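Local structure of hypothetical UPF0204 protein AF0625 (Archaeoglobus fulgidus, 1YQE) at residues V8-S13 with N19-L24; V190-G195 with V232-L237; T210-G215 with Y242-E247. The protein probably hydrolyses D-aminoacyl-tRNAs to free tRNA and D-amino acids, as a zinc-dependent deacylase that counters the toxicity of D-aminoacyl-tRNA. All coordinates share one frame; numbering follows the deposited sequence.

Contact 1: residues V8-S13 with N19-L24; sequences VVCSES and NIKDNL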
ATOM      1  N   VAL A   8     -10.089   4.039   7.346  1.00 18.71           N
ATOM      2  CA  VAL A   8      -8.917   4.874   7.093  1.00 17.98           C
ATOM      3  C   VAL A   8      -8.295   5.136   8.462  1.00 17.86           C
ATOM      4  O   VAL A   8      -8.984   5.544   9.391  1.00 17.96           O
ATOM      5  CB  VAL A   8      -9.312   6.209   6.431  1.00 17.15           C
ATOM      6  CG1 VAL A   8      -8.076   7.098   6.256  1.00 18.07           C
ATOM      7  CG2 VAL A   8      -9.958   5.939   5.085  1.00 15.10           C
ATOM      8  N   VAL A   9      -6.998   4.881   8.585  1.00 18.80           N
ATOM      9  CA  VAL A   9      -6.294   5.064   9.849  1.00 19.25           C
ATOM     10  C   VAL A   9      -5.184   6.096   9.727  1.00 19.75           C
ATOM     11  O   VAL A   9      -4.389   6.046   8.790  1.00 20.23           O
ATOM     12  CB  VAL A   9      -5.654   3.736  10.316  1.00 18.06           C
ATOM     13  CG1 VAL A   9      -4.794   3.974  11.552  1.00 20.00           C
ATOM     14  CG2 VAL A   9      -6.733   2.705  10.599  1.00 20.28           C
ATOM     15  N   CYS A  10      -5.126   7.020  10.683  1.00 21.78           N
ATOM     16  CA  CYS A  10      -4.094   8.052  10.692  1.00 23.87           C
ATOM     17  C   CYS A  10      -3.533   8.264  12.096  1.00 25.12           C
ATOM     18  O   CYS A  10      -4.107   7.805  13.087  1.00 23.56           O
ATOM     19  CB  CYS A  10      -4.642   9.378  10.153  1.00 25.44           C
ATOM     20  SG  CYS A  10      -5.979  10.114  11.119  1.00 27.68           S
ATOM     21  N   SER A  11      -2.402   8.957  12.167  1.00 26.06           N
ATOM     22  CA  SER A  11      -1.747   9.240  13.438  1.00 26.63           C
ATOM     23  C   SER A  11      -2.046  10.673  13.876  1.00 27.06           C
ATOM     24  O   SER A  11      -1.999  11.604  13.070  1.00 27.06           O
ATOM     25  CB  SER A  11      -0.234   9.044  13.299  1.00 25.76           C
ATOM     26  OG  SER A  11       0.430   9.246  14.534  1.00 27.16           O
ATOM     27  N   GLU A  12      -2.355  10.847  15.157  1.00 27.73           N
ATOM     28  CA  GLU A  12      -2.661  12.165  15.692  1.00 30.48           C
ATOM     29  C   GLU A  12      -1.518  13.161  15.506  1.00 30.49           C
ATOM     30  O   GLU A  12      -1.757  14.355  15.335  1.00 31.54           O
ATOM     31  CB  GLU A  12      -3.034  12.053  17.176  1.00 32.05           C
ATOM     32  CG  GLU A  12      -4.435  11.481  17.392  1.00 37.00           C
ATOM     33  CD  GLU A  12      -4.774  11.247  18.854  1.00 40.00           C
ATOM     34  OE1 GLU A  12      -4.554  12.164  19.678  1.00 42.92           O
ATOM     35  OE2 GLU A  12      -5.273  10.145  19.174  1.00 40.48           O
ATOM     36  N   SER A  13      -0.283  12.667  15.516  1.00 29.99           N
ATOM     37  CA  SER A  13       0.880  13.533  15.354  1.00 30.46           C
ATOM     38  C   SER A  13       1.432  13.614  13.933  1.00 30.17           C
ATOM     39  O   SER A  13       2.518  14.151  13.728  1.00 30.53           O
ATOM     40  CB  SER A  13       2.003  13.092  16.297  1.00 30.26           C
ATOM     41  OG  SER A  13       2.384  11.751  16.050  1.00 32.55           O
ATOM     42  N   ASN A  19      -4.251  16.180   7.691  1.00 24.77           N
ATOM     43  CA  ASN A  19      -4.859  16.944   6.607  1.00 24.92           C
ATOM     44  C   ASN A  19      -5.714  16.038   5.732  1.00 25.34           C
ATOM     45  O   ASN A  19      -6.762  16.456   5.233  1.00 24.95           O
ATOM     46  CB  ASN A  19      -3.796  17.644   5.760  1.00 27.02           C
ATOM     47  CG  ASN A  19      -3.167  18.825   6.476  1.00 30.04           C
ATOM     48  OD1 ASN A  19      -3.845  19.561   7.195  1.00 31.30           O
ATOM     49  ND2 ASN A  19      -1.871  19.018   6.276  1.00 31.28           N
ATOM     50  N   ILE A  20      -5.267  14.799   5.544  1.00 23.67           N
ATOM     51  CA  ILE A  20      -6.023  13.844   4.746  1.00 24.42           C
ATOM     52  C   ILE A  20      -7.320  13.589   5.497  1.00 24.82           C
ATOM     53  O   ILE A  20      -8.403  13.579   4.907  1.00 24.79           O
ATOM     54  CB  ILE A  20      -5.250  12.502   4.564  1.00 22.84           C
ATOM     55  CG1 ILE A  20      -4.021  12.732   3.673  1.00 21.91           C
ATOM     56  CG2 ILE A  20      -6.176  11.435   3.961  1.00 20.89           C
ATOM     57  CD1 ILE A  20      -3.078  11.548   3.580  1.00 16.90           C
ATOM     58  N   LYS A  21      -7.201  13.411   6.808  1.00 26.04           N
ATOM     59  CA  LYS A  21      -8.361  13.164   7.656  1.00 28.01           C
ATOM     60  C   LYS A  21      -9.382  14.292   7.548  1.00 28.35           C
ATOM     61  O   LYS A  21     -10.570  14.039   7.348  1.00 28.67           O
ATOM     62  CB  LYS A  21      -7.942  13.023   9.119  1.00 28.14           C
ATOM     63  CG  LYS A  21      -9.110  12.705  10.036  1.00 28.72           C
ATOM     64  CD  LYS A  21      -8.764  12.912  11.501  1.00 32.25           C
ATOM     65  CE  LYS A  21      -8.577  14.386  11.824  1.00 33.81           C
ATOM     66  NZ  LYS A  21      -8.269  14.593  13.263  1.00 33.62           N
ATOM     67  N   ASP A  22      -8.920  15.533   7.689  1.00 29.15           N
ATOM     68  CA  ASP A  22      -9.822  16.680   7.604  1.00 29.80           C
ATOM     69  C   ASP A  22     -10.617  16.697   6.302  1.00 29.85           C
ATOM     70  O   ASP A  22     -11.795  17.054   6.294  1.00 30.01           O
ATOM     71  CB  ASP A  22      -9.050  17.995   7.747  1.00 30.89           C
ATOM     72  CG  ASP A  22      -8.486  18.194   9.142  1.00 33.23           C
ATOM     73  OD1 ASP A  22      -9.195  17.884  10.122  1.00 33.11           O
ATOM     74  OD2 ASP A  22      -7.340  18.674   9.259  1.00 35.45           O
ATOM     75  N   ASN A  23      -9.979  16.317   5.200  1.00 29.86           N
ATOM     76  CA  ASN A  23     -10.660  16.301   3.909  1.00 28.67           C
ATOM     77  C   ASN A  23     -11.668  15.160   3.822  1.00 28.18           C
ATOM     78  O   ASN A  23     -12.768  15.330   3.295  1.00 26.74           O
ATOM     79  CB  ASN A  23      -9.634  16.204   2.778  1.00 30.14           C
ATOM     80  CG  ASN A  23      -8.882  17.507   2.564  1.00 31.67           C
ATOM     81  OD1 ASN A  23      -9.461  18.504   2.124  1.00 32.62           O
ATOM     82  ND2 ASN A  23      -7.594  17.510   2.883  1.00 30.95           N
ATOM     83  N   LEU A  24     -11.289  13.999   4.351  1.00 28.20           N
ATOM     84  CA  LEU A  24     -12.148  12.817   4.357  1.00 27.49           C
ATOM     85  C   LEU A  24     -13.412  13.081   5.182  1.00 28.45           C
ATOM     86  O   LEU A  24     -14.485  12.549   4.887  1.00 29.48           O
ATOM     87  CB  LEU A  24     -11.382  11.628   4.952  1.00 25.60           C
ATOM     88  CG  LEU A  24     -10.954  10.419   4.102  1.00 26.94           C
ATOM     89  CD1 LEU A  24     -10.642  10.823   2.679  1.00 26.42           C
ATOM     90  CD2 LEU A  24      -9.742   9.766   4.753  1.00 23.12           C
TER
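Lys21 and Leu24 of helix 15-24 press on Cys10 and Val8 of strand 6-11, joining the two elements of a beta-alpha unit in which the helix lies against the mixed sheet. Alternation along the strand turns Val8 and Cys10 toward the helix, while Val9 between them serves the other face.

The lysine can be followed outward. Its CB lies 4.0 Å from Cys10 SG, and CG carries the chain alongside the sulfur. CD touches as well, at 4.0 Å from Cys10 SG. The chain then bends at chi3 (69°), so that CE and NZ leave the sulfur behind; NZ finds a hydrogen bond with Gln18 and a salt bridge with Glu50 of the adjacent strand 47-51. Lysine suits this partly exposed position because its methylenes can line an apolar surface while its charge is paired beyond it.

Val8 and Leu24 meet tip to tip. Leu24 CD2 sits before both branches of the valine, 3.5 Å from Val8 CG1, tighter than a usual carbon contact, and 3.8 Å from Val8 CG2. The leucine has chi1 of -111°, off the staggered positions, which together with the close methyl pair suggests tight packing. Ala174 of helix 167-182 and Ile48 also touch Leu24.

Between strand and helix, cohesion therefore comes from dispersion and exclusion of water, while the one nearby charge is paired with Glu50 at the margin and Gln18 adds a hydrogen bond.

Contact 2: residues V190-G195 with V232-L237; sequences VAVGVG and VKAVKL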
ATOM      1  N   VAL A 190      -3.445  -9.908  -9.946  1.00 14.26           N
ATOM      2  CA  VAL A 190      -2.587  -9.627  -8.799  1.00 12.75           C
ATOM      3  C   VAL A 190      -1.226 -10.307  -8.873  1.00 13.32           C
ATOM      4  O   VAL A 190      -1.126 -11.504  -9.136  1.00 11.98           O
ATOM      5  CB  VAL A 190      -3.265 -10.063  -7.477  1.00 13.54           C
ATOM      6  CG1 VAL A 190      -2.418  -9.626  -6.284  1.00 12.86           C
ATOM      7  CG2 VAL A 190      -4.667  -9.479  -7.385  1.00 10.87           C
ATOM      8  N   ALA A 191      -0.175  -9.538  -8.624  1.00 11.65           N
ATOM      9  CA  ALA A 191       1.164 -10.099  -8.656  1.00 10.45           C
ATOM     10  C   ALA A 191       2.009  -9.644  -7.480  1.00 10.36           C
ATOM     11  O   ALA A 191       1.700  -8.663  -6.812  1.00 10.13           O
ATOM     12  CB  ALA A 191       1.860  -9.699  -9.948  1.00 11.93           C
ATOM     13  N   VAL A 192       3.065 -10.405  -7.213  1.00 11.47           N
ATOM     14  CA  VAL A 192       4.029 -10.036  -6.203  1.00 11.27           C
ATOM     15  C   VAL A 192       5.178  -9.641  -7.125  1.00 10.84           C
ATOM     16  O   VAL A 192       5.448 -10.333  -8.100  1.00 12.64           O
ATOM     17  CB  VAL A 192       4.462 -11.232  -5.332  1.00 10.64           C
ATOM     18  CG1 VAL A 192       5.774 -10.902  -4.635  1.00 11.19           C
ATOM     19  CG2 VAL A 192       3.396 -11.527  -4.285  1.00 11.28           C
ATOM     20  N   GLY A 193       5.837  -8.526  -6.846  1.00 12.60           N
ATOM     21  CA  GLY A 193       6.926  -8.109  -7.713  1.00 10.93           C
ATOM     22  C   GLY A 193       8.274  -8.353  -7.080  1.00 12.18           C
ATOM     23  O   GLY A 193       8.424  -8.234  -5.865  1.00 12.56           O
ATOM     24  N   VAL A 194       9.257  -8.692  -7.906  1.00 13.45           N
ATOM     25  CA  VAL A 194      10.604  -8.962  -7.427  1.00 13.76           C
ATOM     26  C   VAL A 194      11.618  -8.228  -8.303  1.00 15.00           C
ATOM     27  O   VAL A 194      11.688  -8.455  -9.510  1.00 15.36           O
ATOM     28  CB  VAL A 194      10.920 -10.480  -7.455  1.00 16.19           C
ATOM     29  CG1 VAL A 194      12.372 -10.727  -7.050  1.00 16.00           C
ATOM     30  CG2 VAL A 194       9.984 -11.227  -6.497  1.00 16.61           C
ATOM     31  N   GLY A 195      12.386  -7.343  -7.684  1.00 15.99           N
ATOM     32  CA  GLY A 195      13.394  -6.597  -8.412  1.00 17.54           C
ATOM     33  C   GLY A 195      13.108  -5.111  -8.454  1.00 18.52           C
ATOM     34  O   GLY A 195      11.982  -4.681  -8.195  1.00 20.86           O
ATOM     35  N   VAL A 232       6.733 -17.564  -1.332  1.00 17.41           N
ATOM     36  CA  VAL A 232       5.464 -18.289  -1.371  1.00 18.49           C
ATOM     37  C   VAL A 232       4.495 -17.656  -0.376  1.00 18.98           C
ATOM     38  O   VAL A 232       3.301 -17.515  -0.659  1.00 18.08           O
ATOM     39  CB  VAL A 232       5.651 -19.782  -1.021  1.00 19.79           C
ATOM     40  CG1 VAL A 232       4.302 -20.424  -0.718  1.00 19.71           C
ATOM     41  CG2 VAL A 232       6.322 -20.499  -2.183  1.00 18.99           C
ATOM     42  N   LYS A 233       5.014 -17.270   0.788  1.00 16.78           N
ATOM     43  CA  LYS A 233       4.199 -16.626   1.811  1.00 18.24           C
ATOM     44  C   LYS A 233       3.646 -15.299   1.291  1.00 17.35           C
ATOM     45  O   LYS A 233       2.493 -14.953   1.545  1.00 15.66           O
ATOM     46  CB  LYS A 233       5.021 -16.347   3.075  1.00 20.39           C
ATOM     47  CG  LYS A 233       4.288 -15.440   4.061  1.00 22.28           C
ATOM     48  CD  LYS A 233       5.229 -14.720   5.032  1.00 27.16           C
ATOM     49  CE  LYS A 233       5.820 -15.656   6.068  1.00 30.05           C
ATOM     50  NZ  LYS A 233       6.553 -14.902   7.129  1.00 30.97           N
ATOM     51  N   ALA A 234       4.483 -14.551   0.579  1.00 15.17           N
ATOM     52  CA  ALA A 234       4.071 -13.266   0.024  1.00 16.27           C
ATOM     53  C   ALA A 234       2.968 -13.455  -1.020  1.00 15.56           C
ATOM     54  O   ALA A 234       1.968 -12.737  -1.020  1.00 13.90           O
ATOM     55  CB  ALA A 234       5.269 -12.563  -0.607  1.00 12.97           C
ATOM     56  N   VAL A 235       3.167 -14.416  -1.911  1.00 16.01           N
ATOM     57  CA  VAL A 235       2.191 -14.700  -2.960  1.00 18.23           C
ATOM     58  C   VAL A 235       0.838 -15.106  -2.377  1.00 18.11           C
ATOM     59  O   VAL A 235      -0.196 -14.558  -2.758  1.00 18.31           O
ATOM     60  CB  VAL A 235       2.714 -15.812  -3.904  1.00 17.01           C
ATOM     61  CG1 VAL A 235       1.568 -16.447  -4.685  1.00 16.02           C
ATOM     62  CG2 VAL A 235       3.729 -15.223  -4.869  1.00 16.18           C
ATOM     63  N   LYS A 236       0.846 -16.055  -1.446  1.00 18.23           N
ATOM     64  CA  LYS A 236      -0.400 -16.512  -0.841  1.00 19.65           C
ATOM     65  C   LYS A 236      -1.077 -15.402  -0.053  1.00 19.01           C
ATOM     66  O   LYS A 236      -2.302 -15.263  -0.082  1.00 21.53           O
ATOM     67  CB  LYS A 236      -0.140 -17.722   0.062  1.00 19.66           C
ATOM     68  CG  LYS A 236       0.329 -18.950  -0.688  1.00 21.10           C
ATOM     69  CD  LYS A 236       0.652 -20.104   0.257  1.00 25.15           C
ATOM     70  CE  LYS A 236      -0.589 -20.633   0.959  1.00 23.39           C
ATOM     71  NZ  LYS A 236      -0.265 -21.796   1.831  1.00 23.01           N
ATOM     72  N   LEU A 237      -0.280 -14.601   0.645  1.00 19.18           N
ATOM     73  CA  LEU A 237      -0.805 -13.495   1.435  1.00 19.35           C
ATOM     74  C   LEU A 237      -1.436 -12.444   0.515  1.00 18.20           C
ATOM     75  O   LEU A 237      -2.485 -11.878   0.821  1.00 18.08           O
ATOM     76  CB  LEU A 237       0.328 -12.863   2.252  1.00 19.42           C
ATOM     77  CG  LEU A 237      -0.056 -11.941   3.409  1.00 20.68           C
ATOM     78  CD1 LEU A 237      -0.876 -12.720   4.428  1.00 19.19           C
ATOM     79  CD2 LEU A 237       1.207 -11.381   4.057  1.00 18.15           C
TER
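Val192 meets Ala234 and Val235 where a beta-alpha-beta crossover passes over a parallel sheet. Helix 228-238 connects strand 212-218 to strand 242-245, and strand 189-194, which carries Val192, lies between those two in the sheet.

Among side chains the contact is wholly apolar. Val192 CG2 stands 3.8 Å from Val235 CG2, while Ala234 CB is a more distant neighbour, 4.3 Å from the same Val192 CG2. In each valine the touching is done by CG2, the branch on the same side as the backbone N. A beta-branched valine suits Val192, since it gives the strand a broad, short surface; the small Ala234 lets the helix backbone come near, and the nearest CA atoms, of Val192 and Val235, are only 6.0 Å apart. Phe218 adds a further neighbour to both Val192 and Ala234.

Polar backbone groups are served elsewhere: Val192 pairs with Tyr242 and Ile244 within the sheet, and Ala234 O accepts from Ser238 OG.

The closest approaches are of side chain to main chain, for Val192 CG2 rests against the helix backbone itself, 3.7 Å from Val235 N and 3.6 Å from Val235 CA.

Contact 3: residues T210-G215 with Y242-E247; sequences TTFTFG and YIIIDE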
ATOM      1  N   THR A 210      -1.563  -0.784 -16.817  1.00 19.54           N
ATOM      2  CA  THR A 210      -2.002  -2.136 -17.141  1.00 17.13           C
ATOM      3  C   THR A 210      -3.168  -2.620 -16.275  1.00 17.90           C
ATOM      4  O   THR A 210      -3.694  -1.879 -15.452  1.00 16.85           O
ATOM      5  CB  THR A 210      -0.837  -3.142 -17.013  1.00 18.83           C
ATOM      6  OG1 THR A 210      -0.492  -3.302 -15.634  1.00 18.57           O
ATOM      7  CG2 THR A 210       0.392  -2.644 -17.782  1.00 16.42           C
ATOM      8  N   THR A 211      -3.569  -3.872 -16.478  1.00 17.43           N
ATOM      9  CA  THR A 211      -4.666  -4.461 -15.721  1.00 18.12           C
ATOM     10  C   THR A 211      -4.098  -5.218 -14.518  1.00 16.75           C
ATOM     11  O   THR A 211      -4.788  -6.019 -13.893  1.00 15.05           O
ATOM     12  CB  THR A 211      -5.472  -5.446 -16.587  1.00 18.04           C
ATOM     13  OG1 THR A 211      -4.592  -6.456 -17.099  1.00 19.28           O
ATOM     14  CG2 THR A 211      -6.132  -4.709 -17.767  1.00 20.68           C
ATOM     15  N   PHE A 212      -2.835  -4.950 -14.207  1.00 16.43           N
ATOM     16  CA  PHE A 212      -2.165  -5.609 -13.093  1.00 17.01           C
ATOM     17  C   PHE A 212      -1.999  -4.719 -11.877  1.00 15.28           C
ATOM     18  O   PHE A 212      -1.796  -3.507 -11.987  1.00 13.54           O
ATOM     19  CB  PHE A 212      -0.772  -6.090 -13.507  1.00 18.65           C
ATOM     20  CG  PHE A 212      -0.704  -7.545 -13.857  1.00 19.07           C
ATOM     21  CD1 PHE A 212      -0.992  -7.982 -15.148  1.00 20.11           C
ATOM     22  CD2 PHE A 212      -0.329  -8.481 -12.896  1.00 20.17           C
ATOM     23  CE1 PHE A 212      -0.902  -9.331 -15.483  1.00 19.59           C
ATOM     24  CE2 PHE A 212      -0.235  -9.836 -13.218  1.00 19.71           C
ATOM     25  CZ  PHE A 212      -0.522 -10.261 -14.518  1.00 21.18           C
ATOM     26  N   THR A 213      -2.080  -5.337 -10.707  1.00 14.18           N
ATOM     27  CA  THR A 213      -1.879  -4.625  -9.463  1.00 11.55           C
ATOM     28  C   THR A 213      -0.891  -5.488  -8.698  1.00 11.42           C
ATOM     29  O   THR A 213      -0.583  -6.597  -9.125  1.00 10.02           O
ATOM     30  CB  THR A 213      -3.176  -4.472  -8.646  1.00 10.98           C
ATOM     31  OG1 THR A 213      -2.901  -3.669  -7.492  1.00 13.34           O
ATOM     32  CG2 THR A 213      -3.711  -5.837  -8.185  1.00  9.55           C
ATOM     33  N   PHE A 214      -0.393  -4.972  -7.582  1.00 13.52           N
ATOM     34  CA  PHE A 214       0.579  -5.696  -6.776  1.00 14.17           C
ATOM     35  C   PHE A 214       0.135  -5.812  -5.334  1.00 13.07           C
ATOM     36  O   PHE A 214      -0.671  -5.020  -4.850  1.00 11.89           O
ATOM     37  CB  PHE A 214       1.928  -4.967  -6.793  1.00 12.84           C
ATOM     38  CG  PHE A 214       2.616  -4.982  -8.126  1.00 14.37           C
ATOM     39  CD1 PHE A 214       3.470  -6.024  -8.467  1.00 13.01           C
ATOM     40  CD2 PHE A 214       2.381  -3.976  -9.055  1.00 14.29           C
ATOM     41  CE1 PHE A 214       4.084  -6.070  -9.717  1.00 15.53           C
ATOM     42  CE2 PHE A 214       2.985  -4.006 -10.309  1.00 14.70           C
ATOM     43  CZ  PHE A 214       3.839  -5.056 -10.644  1.00 14.24           C
ATOM     44  N   GLY A 215       0.661  -6.833  -4.668  1.00 12.92           N
ATOM     45  CA  GLY A 215       0.401  -7.021  -3.259  1.00 15.17           C
ATOM     46  C   GLY A 215       1.707  -6.537  -2.650  1.00 16.54           C
ATOM     47  O   GLY A 215       1.824  -5.388  -2.228  1.00 19.08           O
ATOM     48  N   TYR A 242       0.433 -14.404  -9.905  1.00 17.34           N
ATOM     49  CA  TYR A 242       1.641 -14.170 -10.695  1.00 16.27           C
ATOM     50  C   TYR A 242       2.776 -13.555  -9.894  1.00 13.23           C
ATOM     51  O   TYR A 242       2.563 -12.966  -8.838  1.00 13.18           O
ATOM     52  CB  TYR A 242       1.357 -13.168 -11.819  1.00 17.24           C
ATOM     53  CG  TYR A 242       0.239 -13.509 -12.761  1.00 18.38           C
ATOM     54  CD1 TYR A 242       0.470 -14.290 -13.894  1.00 19.28           C
ATOM     55  CD2 TYR A 242      -1.051 -13.033 -12.537  1.00 18.94           C
ATOM     56  CE1 TYR A 242      -0.556 -14.583 -14.783  1.00 19.96           C
ATOM     57  CE2 TYR A 242      -2.087 -13.325 -13.422  1.00 17.88           C
ATOM     58  CZ  TYR A 242      -1.831 -14.097 -14.540  1.00 19.43           C
ATOM     59  OH  TYR A 242      -2.844 -14.372 -15.427  1.00 21.25           O
ATOM     60  N   ILE A 243       3.985 -13.699 -10.427  1.00 13.93           N
ATOM     61  CA  ILE A 243       5.166 -13.068  -9.857  1.00 12.77           C
ATOM     62  C   ILE A 243       5.725 -12.324 -11.065  1.00 14.50           C
ATOM     63  O   ILE A 243       5.950 -12.926 -12.112  1.00 16.96           O
ATOM     64  CB  ILE A 243       6.251 -14.061  -9.387  1.00 13.71           C
ATOM     65  CG1 ILE A 243       5.745 -14.894  -8.212  1.00 12.12           C
ATOM     66  CG2 ILE A 243       7.499 -13.281  -8.940  1.00 12.65           C
ATOM     67  CD1 ILE A 243       6.726 -15.946  -7.735  1.00 15.35           C
ATOM     68  N   ILE A 244       5.903 -11.017 -10.942  1.00 14.39           N
ATOM     69  CA  ILE A 244       6.463 -10.239 -12.040  1.00 14.56           C
ATOM     70  C   ILE A 244       7.890  -9.889 -11.653  1.00 16.32           C
ATOM     71  O   ILE A 244       8.147  -9.487 -10.521  1.00 14.74           O
ATOM     72  CB  ILE A 244       5.670  -8.935 -12.278  1.00 15.49           C
ATOM     73  CG1 ILE A 244       4.272  -9.264 -12.797  1.00 13.95           C
ATOM     74  CG2 ILE A 244       6.401  -8.052 -13.278  1.00 14.90           C
ATOM     75  CD1 ILE A 244       3.340  -8.070 -12.831  1.00 11.68           C
ATOM     76  N   ILE A 245       8.823 -10.051 -12.587  1.00 17.77           N
ATOM     77  CA  ILE A 245      10.215  -9.732 -12.306  1.00 19.74           C
ATOM     78  C   ILE A 245      10.687  -8.540 -13.126  1.00 21.30           C
ATOM     79  O   ILE A 245      10.231  -8.322 -14.252  1.00 20.19           O
ATOM     80  CB  ILE A 245      11.159 -10.923 -12.617  1.00 20.87           C
ATOM     81  CG1 ILE A 245      10.978 -11.365 -14.073  1.00 22.27           C
ATOM     82  CG2 ILE A 245      10.896 -12.072 -11.647  1.00 20.33           C
ATOM     83  CD1 ILE A 245      11.975 -12.413 -14.525  1.00 25.54           C
ATOM     84  N   ASP A 246      11.580  -7.757 -12.538  1.00 20.80           N
ATOM     85  CA  ASP A 246      12.163  -6.613 -13.224  1.00 23.53           C
ATOM     86  C   ASP A 246      13.380  -7.272 -13.866  1.00 24.20           C
ATOM     87  O   ASP A 246      14.445  -7.345 -13.255  1.00 23.70           O
ATOM     88  CB  ASP A 246      12.598  -5.548 -12.213  1.00 22.19           C
ATOM     89  CG  ASP A 246      13.205  -4.323 -12.876  1.00 25.15           C
ATOM     90  OD1 ASP A 246      13.892  -4.483 -13.905  1.00 25.56           O
ATOM     91  OD2 ASP A 246      13.010  -3.203 -12.359  1.00 26.29           O
ATOM     92  N   GLU A 247      13.197  -7.770 -15.086  1.00 26.26           N
ATOM     93  CA  GLU A 247      14.246  -8.483 -15.809  1.00 28.75           C
ATOM     94  C   GLU A 247      15.616  -7.814 -15.876  1.00 29.89           C
ATOM     95  O   GLU A 247      16.620  -8.477 -16.132  1.00 30.40           O
ATOM     96  CB  GLU A 247      13.771  -8.839 -17.230  1.00 28.04           C
ATOM     97  CG  GLU A 247      13.376  -7.666 -18.116  1.00 27.42           C
ATOM     98  CD  GLU A 247      11.915  -7.282 -17.976  1.00 27.93           C
ATOM     99  OE1 GLU A 247      11.515  -6.816 -16.889  1.00 28.54           O
ATOM    100  OE2 GLU A 247      11.165  -7.449 -18.959  1.00 26.53           O
TER
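Phe212 drives the edge of its ring against a face of Tyr242, an edge-to-face pair with centroids 4.9 Å apart and planes at 64°. The touching edge is CE2 and CZ. Phe212 CZ stands 3.4 Å above the tyrosine plane, displaced toward the rim, and Phe212 CE2 is equally near Tyr242 CD2, at 3.4 Å. Just before the strand, an ST turn, in which Phe212 N gives its hydrogen to Thr210 OG1 over 3.2 Å, shapes the entry.

Ile244 is the second meeting point. With chi2 at 170° its chain runs extended to CD1, which touches both phenylalanine rings from different directions: Ile244 CD1 is 3.7 Å from Phe212 CD2 and 3.8 Å from Phe214 CZ. The Ile244 side chain as a whole runs obliquely to that of Phe212 but roughly at a right angle to that of Phe214. A compact terminal methyl on an extended chain suits this place, because it can reach both rings.

These residues belong to strands 212-218 and 242-245 on either side of strand 189-194 in the parallel sheet, so their long side chains reach across Ala191, whose small side chain lies beneath and is touched by Phe212, Tyr242 and Ile244. Helix 201-209 adds Ile206 against both phenylalanines, and Phe279 makes another edge-to-face contact with Phe212.

Were Tyr242 replaced by an alanine, the Phe212 edge would probably lose its aromatic face, opening a gap and giving that ring more liberty to turn.

Chemically, weakly positive ring hydrogens of Phe212 facing the tyrosine pi cloud probably add a modest directional term to packing otherwise governed by hydrophobic burial.

How the contacts relate
All three contacts are largely buried, but they serve two sheets. Contact 1 joins strand and helix in the mixed sheet, on the other side of the chain's centre from contacts 2 and 3, with its centre 29 and 30 Å from theirs. Contacts 2 and 3 share the parallel sheet, their centres 9 Å apart, and are stitched together by probable backbone hydrogen bonds, as from Val194 N to Ile244 O at 3.0 Å. Contact 2 packs a helix on one face through small aliphatic groups; contact 3 spans the opposite face with aromatic rings. Only in contact 1 does a lysine take part in the touching. Lys21 and Tyr242 each mark a partly exposed margin, whereas the touching residues of contact 2 are all buried.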